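Thiazoline oxidase/subtilisin-like protease (Prochloron didemni, PDB 4H6X) is a subtilisin-like protease that matures patellamides, probably cleaving the precursor peptide and joining its ends by transamidation to give the cyclic product. Local coordinates at residues K85-E88 with K89-L93. Residues are numbered along the deposited sequence; the frame is centred on the assembly and turned at random.
Sequences KGKE and KEEAL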
loop_
_atom_site.group_PDB
_atom_site.type_symbol
_atom_site.label_atom_id
_atom_site.label_comp_id
_atom_site.label_asym_id
_atom_site.label_seq_id
_atom_site.Cartn_x
_atom_site.Cartn_y
_atom_site.Cartn_z
ATOM N N LYS A 85 23.810 2.959 -8.215
ATOM C CA LYS A 85 22.843 2.389 -9.155
ATOM C C LYS A 85 22.879 0.864 -9.298
ATOM O O LYS A 85 22.318 0.147 -8.473
ATOM C CB LYS A 85 22.978 3.076 -10.519
ATOM C CG LYS A 85 21.663 3.304 -11.242
ATOM C CD LYS A 85 20.946 4.540 -10.719
ATOM C CE LYS A 85 19.725 4.858 -11.566
ATOM N NZ LYS A 85 18.937 5.978 -10.983
ATOM N N GLY A 86 23.507 0.368 -10.354
ATOM C CA GLY A 86 23.509 -1.061 -10.626
ATOM C C GLY A 86 24.528 -1.791 -9.779
ATOM O O GLY A 86 24.310 -2.026 -8.587
ATOM N N LYS A 87 25.650 -2.134 -10.400
ATOM C CA LYS A 87 26.699 -2.907 -9.749
ATOM C C LYS A 87 27.394 -2.125 -8.635
ATOM O O LYS A 87 27.800 -2.712 -7.631
ATOM C CB LYS A 87 27.717 -3.400 -10.782
ATOM C CG LYS A 87 28.332 -4.760 -10.474
ATOM C CD LYS A 87 27.472 -5.916 -10.987
ATOM C CE LYS A 87 26.383 -6.331 -10.000
ATOM N NZ LYS A 87 26.935 -6.845 -8.714
ATOM N N GLU A 88 27.521 -0.807 -8.808
ATOM C CA GLU A 88 28.090 0.055 -7.766
ATOM C C GLU A 88 27.292 -0.053 -6.467
ATOM O O GLU A 88 27.873 -0.144 -5.382
ATOM C CB GLU A 88 28.142 1.522 -8.212
ATOM C CG GLU A 88 29.188 1.836 -9.270
ATOM C CD GLU A 88 29.310 3.326 -9.565
ATOM O OE1 GLU A 88 28.962 4.157 -8.697
ATOM O OE2 GLU A 88 29.768 3.666 -10.674
ATOM N N LYS A 89 25.962 -0.045 -6.585
ATOM C CA LYS A 89 25.082 -0.165 -5.424
ATOM C C LYS A 89 25.231 -1.533 -4.764
ATOM O O LYS A 89 25.350 -1.620 -3.540
ATOM C CB LYS A 89 23.618 0.105 -5.804
ATOM C CG LYS A 89 22.628 -0.129 -4.672
ATOM C CD LYS A 89 21.187 0.174 -5.066
ATOM C CE LYS A 89 20.240 -0.233 -3.943
ATOM N NZ LYS A 89 18.797 0.067 -4.204
ATOM N N GLU A 90 25.238 -2.590 -5.577
ATOM C CA GLU A 90 25.358 -3.964 -5.069
ATOM C C GLU A 90 26.649 -4.176 -4.287
ATOM O O GLU A 90 26.642 -4.787 -3.213
ATOM C CB GLU A 90 25.269 -4.983 -6.209
ATOM C CG GLU A 90 23.963 -4.935 -6.989
ATOM C CD GLU A 90 22.747 -4.986 -6.088
ATOM O OE1 GLU A 90 22.578 -6.002 -5.383
ATOM O OE2 GLU A 90 21.968 -4.004 -6.073
ATOM N N GLU A 91 27.750 -3.653 -4.823
ATOM C CA GLU A 91 29.055 -3.792 -4.174
ATOM C C GLU A 91 29.118 -3.026 -2.854
ATOM O O GLU A 91 29.660 -3.527 -1.870
ATOM C CB GLU A 91 30.187 -3.371 -5.120
ATOM C CG GLU A 91 30.484 -4.396 -6.210
ATOM C CD GLU A 91 31.249 -3.824 -7.401
ATOM O OE1 GLU A 91 31.740 -2.673 -7.334
ATOM O OE2 GLU A 91 31.361 -4.534 -8.422
ATOM N N ALA A 92 28.533 -1.829 -2.829
ATOM C CA ALA A 92 28.514 -1.008 -1.622
ATOM C C ALA A 92 27.693 -1.646 -0.498
ATOM O O ALA A 92 28.095 -1.592 0.658
ATOM C CB ALA A 92 27.988 0.382 -1.935
ATOM N N LEU A 93 26.541 -2.236 -0.840
ATOM C CA LEU A 93 25.692 -2.936 0.139
ATOM C C LEU A 93 26.410 -4.134 0.719
ATOM O O LEU A 93 26.371 -4.374 1.936
ATOM C CB LEU A 93 24.377 -3.407 -0.506
ATOM C CG LEU A 93 23.383 -2.319 -0.899
ATOM C CD1 LEU A 93 22.400 -2.856 -1.928
ATOM C CD2 LEU A 93 22.677 -1.772 0.332
#
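Gly86 O accepts the backbone N-H of Glu90 N at 3.2 Å, and with this i to i+4 bond helix 87-96 begins, Gly86 standing at its N-cap. Two more i to i+4 bonds follow, each one residue further along. Glu91 N donates to Lys87 O over 3.0 Å with an N-H...O angle of 161°, and Ala92 N reaches Glu88 O at 3.1 Å; Leu93 N, donating to Lys89 O, continues the series. Since the N-cap is a glycine, no side chain of its own can cap the N-H groups of the first turn.

The side chains add contacts without a direct charged bond. Lys87 folds back through bends at chi2, chi3 and chi4, which bring its NZ to 3.5 Å from Glu90 CB, the two chains crossing at about a right angle. Lys87 NZ nevertheless stays 5.5 Å from Glu90 OE1 and 5.0 Å from Glu91 OE2, so neither pair is in contact. Glu90 CG lies beside the backbone N (chi1 -60°), and from there it packs 3.3 Å from Gly86 O. Cutting Glu90 back to an alanine here would remove CG and the carboxylate, and would probably leave the folded Lys87 chain freer to turn and its ammonium with one nearby acid fewer. The extended Lys89 chain passes over Lys85 O, CB and CD being its nearest atoms, while Ala92 and Leu93 turn to helix 70-82, touching Ile79.

Backbone carbonyls and amides thus carry the specific bonding of this surface helix start; Glu88, in the first turn, would probably favour the positive end of the helix dipole, an effect that Lys87 and Lys89 at the same end would offset.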